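PDB 3EYP: putative alpha-L-fucosidase from Bacteroides thetaiotaomicron, which probably hydrolyses alpha-L-fucosidic linkages, releasing L-fucose from glycans or glycoconjugates. Local coordinates for residues A[173-178]-A[200-205]; A[337-342]-A[356-361]. One frame throughout, in Å; residues are numbered along the deposited sequence.

Contact 1 (A[173-178]-A[200-205])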
loop_
_atom_site.group_PDB
_atom_site.type_symbol
_atom_site.label_atom_id
_atom_site.label_comp_id
_atom_site.label_asym_id
_atom_site.label_seq_id
_atom_site.Cartn_x
_atom_site.Cartn_y
_atom_site.Cartn_z
ATOM N N LEU A 173 12.511 18.354 -12.183
ATOM C CA LEU A 173 13.309 18.015 -11.009
ATOM C C LEU A 173 14.278 16.863 -11.347
ATOM O O LEU A 173 13.887 15.804 -11.823
ATOM C CB LEU A 173 12.404 17.646 -9.840
ATOM C CG LEU A 173 11.383 18.724 -9.502
ATOM C CD1 LEU A 173 10.499 18.225 -8.349
ATOM C CD2 LEU A 173 12.142 19.968 -9.085
ATOM N N THR A 174 15.550 17.131 -11.139
ATOM C CA THR A 174 16.614 16.214 -11.539
ATOM C C THR A 174 17.030 15.302 -10.441
ATOM O O THR A 174 16.793 15.555 -9.274
ATOM C CB THR A 174 17.889 16.972 -11.944
ATOM O OG1 THR A 174 18.374 17.714 -10.834
ATOM C CG2 THR A 174 17.627 17.902 -13.080
ATOM N N THR A 175 17.784 14.272 -10.816
ATOM C CA THR A 175 18.159 13.260 -9.823
ATOM C C THR A 175 18.956 13.867 -8.674
ATOM O O THR A 175 18.704 13.559 -7.508
ATOM C CB THR A 175 18.864 12.012 -10.475
ATOM O OG1 THR A 175 17.932 11.461 -11.355
ATOM C CG2 THR A 175 19.141 10.896 -9.497
ATOM N N PRO A 176 19.917 14.752 -8.984
ATOM C CA PRO A 176 20.726 15.328 -7.901
ATOM C C PRO A 176 19.941 16.199 -6.902
ATOM O O PRO A 176 20.321 16.299 -5.753
ATOM C CB PRO A 176 21.766 16.175 -8.657
ATOM C CG PRO A 176 21.930 15.443 -10.004
ATOM C CD PRO A 176 20.484 15.045 -10.313
ATOM N N VAL A 177 18.873 16.796 -7.368
ATOM C CA VAL A 177 17.904 17.504 -6.488
ATOM C C VAL A 177 17.260 16.546 -5.461
ATOM O O VAL A 177 17.299 16.765 -4.254
ATOM C CB VAL A 177 16.776 18.159 -7.310
ATOM C CG1 VAL A 177 15.583 18.630 -6.408
ATOM C CG2 VAL A 177 17.309 19.324 -8.140
ATOM N N TYR A 178 16.706 15.462 -5.967
ATOM C CA TYR A 178 16.117 14.441 -5.099
ATOM C C TYR A 178 17.181 13.846 -4.153
ATOM O O TYR A 178 16.870 13.446 -3.007
ATOM C CB TYR A 178 15.428 13.322 -5.909
ATOM C CG TYR A 178 14.145 13.682 -6.566
ATOM C CD1 TYR A 178 12.940 13.643 -5.867
ATOM C CD2 TYR A 178 14.104 13.968 -7.947
ATOM C CE1 TYR A 178 11.708 13.914 -6.517
ATOM C CE2 TYR A 178 12.934 14.305 -8.554
ATOM C CZ TYR A 178 11.727 14.267 -7.854
ATOM O OH TYR A 178 10.555 14.546 -8.518
ATOM N N SER A 200 13.565 10.442 -9.018
ATOM C CA SER A 200 13.941 9.981 -7.645
ATOM C C SER A 200 14.214 8.502 -7.574
ATOM O O SER A 200 14.434 7.959 -6.486
ATOM C CB SER A 200 12.848 10.281 -6.629
ATOM O OG SER A 200 11.654 9.520 -6.873
ATOM N N TYR A 201 14.139 7.863 -8.741
ATOM C CA TYR A 201 14.185 6.381 -8.849
ATOM C C TYR A 201 15.289 5.669 -8.058
ATOM O O TYR A 201 15.041 4.609 -7.519
ATOM C CB TYR A 201 14.156 5.888 -10.321
ATOM C CG TYR A 201 15.404 6.253 -11.063
ATOM C CD1 TYR A 201 16.485 5.379 -11.102
ATOM C CD2 TYR A 201 15.558 7.498 -11.630
ATOM C CE1 TYR A 201 17.627 5.711 -11.744
ATOM C CE2 TYR A 201 16.726 7.844 -12.294
ATOM C CZ TYR A 201 17.752 6.940 -12.350
ATOM O OH TYR A 201 18.931 7.284 -12.998
ATOM N N PRO A 202 16.463 6.282 -7.886
ATOM C CA PRO A 202 17.472 5.556 -7.126
ATOM C C PRO A 202 17.276 5.580 -5.638
ATOM O O PRO A 202 17.992 4.901 -4.911
ATOM C CB PRO A 202 18.773 6.305 -7.430
ATOM C CG PRO A 202 18.444 7.458 -8.205
ATOM C CD PRO A 202 17.009 7.448 -8.593
ATOM N N PHE A 203 16.316 6.392 -5.198
ATOM C CA PHE A 203 16.090 6.604 -3.795
ATOM C C PHE A 203 14.792 5.975 -3.290
ATOM O O PHE A 203 14.495 5.942 -2.097
ATOM C CB PHE A 203 16.124 8.097 -3.509
ATOM C CG PHE A 203 17.290 8.785 -4.134
ATOM C CD1 PHE A 203 18.584 8.434 -3.751
ATOM C CD2 PHE A 203 17.119 9.774 -5.081
ATOM C CE1 PHE A 203 19.678 9.100 -4.295
ATOM C CE2 PHE A 203 18.223 10.412 -5.661
ATOM C CZ PHE A 203 19.489 10.067 -5.273
ATOM N N ALA A 204 13.997 5.520 -4.225
ATOM C CA ALA A 204 12.682 4.979 -3.905
ATOM C C ALA A 204 12.818 3.668 -3.155
ATOM O O ALA A 204 13.631 2.803 -3.524
ATOM C CB ALA A 204 11.898 4.745 -5.230
ATOM N N ASP A 205 11.988 3.520 -2.141
ATOM C CA ASP A 205 11.792 2.262 -1.417
ATOM C C ASP A 205 10.644 1.494 -2.046
ATOM O O ASP A 205 10.649 0.251 -2.125
ATOM C CB ASP A 205 11.526 2.504 0.059
ATOM C CG ASP A 205 12.732 3.043 0.765
ATOM O OD1 ASP A 205 13.825 2.454 0.665
ATOM O OD2 ASP A 205 12.575 4.042 1.435
#
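Tyr178, in the first turn of helix 175-188, meets Ser200 and Phe203 in the loop that follows strand 193-195. Its CB, the first atom out, lies 4.0 Å from Phe203 CD2, an apolar touch. Next, CG and CD1 run beneath the Ser200 methylene: Ser200 CB stands over the ring face, 3.4 Å from Tyr178 CD1. This is a CH-pi contact, 23° off the ring normal. On the other branch CD2 and CE2 pass the Ser200 backbone N, while Tyr178 CE1, farther out, is still 3.8 Å from Ser200 CB. Trp181 meets this ring edge-to-face. A serine suits the place because its small CB can sit close on the aromatic face while its OG turns to the carbonyl of Thr197.

One turn earlier, Thr175 splits its two branches. CG2, anti to the backbone N, reaches tip to tip toward Pro202, 3.7 Å from its CG, and OG1 bonds to the carbonyl of Asn199 while lying 3.9 Å from Tyr201 CE2. The Phe203 ring turns its edge to the carbonyl of Thr175, with CE2 3.7 Å from Thr175 O, and stacks with Tyr182 farther along the helix. With no hydrogen bond between 173-178 and 200-205, this helix-loop contact in the barrel domain depends on CH-pi and apolar packing, while Asn199 and Thr197 satisfy the hydroxyls of Thr175 and Ser200.

Contact 2 (A[337-342]-A[356-361]). With GOL (glycerol), chain E.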
loop_
_atom_site.group_PDB
_atom_site.type_symbol
_atom_site.label_atom_id
_atom_site.label_comp_id
_atom_site.label_asym_id
_atom_site.label_seq_id
_atom_site.Cartn_x
_atom_site.Cartn_y
_atom_site.Cartn_z
ATOM N N ASN A 337 8.551 -33.160 -1.805
ATOM C CA ASN A 337 9.606 -32.163 -1.652
ATOM C C ASN A 337 9.562 -31.413 -0.331
ATOM O O ASN A 337 9.414 -30.191 -0.300
ATOM C CB ASN A 337 9.566 -31.176 -2.824
ATOM C CG ASN A 337 10.805 -30.294 -2.878
ATOM O OD1 ASN A 337 11.837 -30.656 -2.282
ATOM N ND2 ASN A 337 10.703 -29.101 -3.549
ATOM N N VAL A 338 9.696 -32.142 0.766
ATOM C CA VAL A 338 9.674 -31.536 2.092
ATOM C C VAL A 338 11.085 -31.434 2.602
ATOM O O VAL A 338 11.832 -32.417 2.667
ATOM C CB VAL A 338 8.854 -32.334 3.078
ATOM C CG1 VAL A 338 8.865 -31.644 4.452
ATOM C CG2 VAL A 338 7.436 -32.509 2.571
ATOM N N ARG A 339 11.480 -30.230 2.963
ATOM C CA ARG A 339 12.856 -30.023 3.396
ATOM C C ARG A 339 13.200 -30.774 4.714
ATOM O O ARG A 339 14.314 -31.251 4.911
ATOM C CB ARG A 339 13.154 -28.559 3.568
ATOM C CG ARG A 339 14.572 -28.291 3.875
ATOM C CD ARG A 339 14.778 -26.825 3.762
ATOM N NE ARG A 339 16.171 -26.407 3.686
ATOM C CZ ARG A 339 16.813 -26.082 2.566
ATOM N NH1 ARG A 339 16.205 -26.140 1.403
ATOM N NH2 ARG A 339 18.072 -25.681 2.628
ATOM N N GLY A 340 12.241 -30.811 5.615
ATOM C CA GLY A 340 12.472 -31.256 6.982
ATOM C C GLY A 340 11.297 -31.020 7.877
ATOM O O GLY A 340 10.359 -30.310 7.522
ATOM N N ALA A 341 11.333 -31.633 9.054
ATOM C CA ALA A 341 10.202 -31.518 9.985
ATOM C C ALA A 341 9.991 -30.062 10.407
ATOM O O ALA A 341 8.871 -29.583 10.549
ATOM C CB ALA A 341 10.398 -32.455 11.208
ATOM N N LYS A 342 11.095 -29.354 10.528
ATOM C CA LYS A 342 11.068 -27.919 10.839
ATOM C C LYS A 342 10.263 -27.126 9.799
ATOM O O LYS A 342 9.750 -26.026 10.069
ATOM C CB LYS A 342 12.476 -27.348 10.822
ATOM C CG LYS A 342 12.625 -26.144 11.640
ATOM C CD LYS A 342 14.039 -26.015 12.141
ATOM C CE LYS A 342 14.833 -24.992 11.354
ATOM N NZ LYS A 342 14.747 -23.622 11.991
ATOM N N TYR A 356 7.308 -21.746 8.183
ATOM C CA TYR A 356 6.933 -22.020 6.798
ATOM C C TYR A 356 7.259 -23.409 6.331
ATOM O O TYR A 356 8.165 -24.044 6.843
ATOM C CB TYR A 356 7.626 -21.000 5.898
ATOM C CG TYR A 356 9.099 -20.854 6.087
ATOM C CD1 TYR A 356 9.977 -21.493 5.231
ATOM C CD2 TYR A 356 9.625 -20.054 7.080
ATOM C CE1 TYR A 356 11.310 -21.342 5.339
ATOM C CE2 TYR A 356 11.001 -19.899 7.199
ATOM C CZ TYR A 356 11.821 -20.577 6.321
ATOM O OH TYR A 356 13.172 -20.487 6.380
ATOM N N PHE A 357 6.472 -23.858 5.353
ATOM C CA PHE A 357 6.837 -24.978 4.479
ATOM C C PHE A 357 8.013 -24.630 3.563
ATOM O O PHE A 357 8.082 -23.536 3.006
ATOM C CB PHE A 357 5.651 -25.412 3.620
ATOM C CG PHE A 357 6.030 -26.364 2.522
ATOM C CD1 PHE A 357 6.572 -27.616 2.827
ATOM C CD2 PHE A 357 5.920 -25.984 1.184
ATOM C CE1 PHE A 357 6.944 -28.462 1.822
ATOM C CE2 PHE A 357 6.300 -26.803 0.193
ATOM C CZ PHE A 357 6.815 -28.056 0.492
ATOM N N ALA A 358 8.927 -25.583 3.379
ATOM C CA ALA A 358 9.971 -25.420 2.350
ATOM C C ALA A 358 10.330 -26.736 1.731
ATOM O O ALA A 358 10.186 -27.802 2.357
ATOM C CB ALA A 358 11.248 -24.755 2.899
ATOM N N GLY A 359 10.817 -26.598 0.520
ATOM C CA GLY A 359 11.371 -27.651 -0.297
ATOM C C GLY A 359 12.867 -27.774 -0.171
ATOM O O GLY A 359 13.536 -27.070 0.576
ATOM N N LYS A 360 13.358 -28.820 -0.817
ATOM C CA LYS A 360 14.774 -29.147 -0.792
ATOM C C LYS A 360 15.532 -28.274 -1.792
ATOM O O LYS A 360 14.999 -27.910 -2.840
ATOM C CB LYS A 360 14.974 -30.650 -1.130
ATOM C CG LYS A 360 14.355 -31.577 -0.116
ATOM C CD LYS A 360 14.511 -33.045 -0.532
ATOM C CE LYS A 360 13.744 -33.940 0.404
ATOM N NZ LYS A 360 13.626 -35.294 -0.154
ATOM N N ASP A 361 16.784 -27.975 -1.460
ATOM C CA ASP A 361 17.649 -27.168 -2.324
ATOM C C ASP A 361 17.609 -27.715 -3.736
ATOM O O ASP A 361 17.882 -28.916 -4.006
ATOM C CB ASP A 361 19.109 -27.147 -1.844
ATOM C CG ASP A 361 19.327 -26.373 -0.555
ATOM O OD1 ASP A 361 18.484 -25.541 -0.166
ATOM O OD2 ASP A 361 20.398 -26.591 0.087
HETATM C C1 GOL E . 10.752 -22.962 9.284
HETATM O O1 GOL E . 9.429 -23.288 9.609
HETATM C C2 GOL E . 11.174 -21.906 10.275
HETATM O O2 GOL E . 10.639 -22.309 11.513
HETATM C C3 GOL E . 12.674 -21.885 10.390
HETATM O O3 GOL E . 13.141 -20.633 9.962
HETATM O O HOH W 1 10.180 -35.026 0.378
#
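The backbones of 337-342 and 356-361 run 127° apart end to end and come nearest at Arg339 and Gly359, where Arg339 N donates to Ala358 O over 2.8 Å. They belong to the F5/8 type C domain, a beta-sandwich, and join a loop after strand 332-335 to the edge strand 357-358. Arg339 reaches out toward 359-361, its chain extended from CG to NE. Its NH1 bonds to Gly359 O at 2.9 Å, in both the carbonyl and guanidinium planes. The end-on pair NH1 and NH2 then grips a single oxygen, Asp361 OD1, each at 2.8 Å and from the same face of the carboxylate, whose plane is turned 61° from the guanidinium. A long, many-donor side chain suits this double task, and a leucine in its place would probably leave Asp361 without its ion-pair mate and Gly359 O without this donor.

Asn337 works through its amide: OD1 takes a nearly straight bond from Lys360 N (170°), and ND2 turns to the carbonyls of Glu363 and Lys365. Gly359 is apt beside it, since a CB would clash with ND2. The Val338 and Phe357 side chains cross at about a right angle, with Val338 CG2 4.1 Å from Phe357 CE1. At the far end, Tyr356 N donates to O1 of a glycerol, probably from the crystallisation liquor, whose C1 lies over the tyrosine ring. Buried Asn337 O has no hydrogen-bond partner; Gly359 CA approaches it at 3.2 Å in a CA-H...O contact.

Overall arrangement
From the N terminus, the chain enters the parallel barrel of the fucosidase domain. Contact 1 closes a loop midway through it, before strands 253-257 and 291-295 are added: the chain runs down helix 175-188, through strand 193-195 and back to the start of the same helix, tying the loop beyond that strand to the helix before it. After helix 306-323 comes the F5/8 type C domain, where contact 2 closes a shorter loop and joins the segment leaving strand 332-335, an outer strand of one sheet, to strand 357-358, an outer strand of the other. The contacts follow in series, neither nesting nor crossing; each lies within its own domain, with about 22 Å between their nearest atoms.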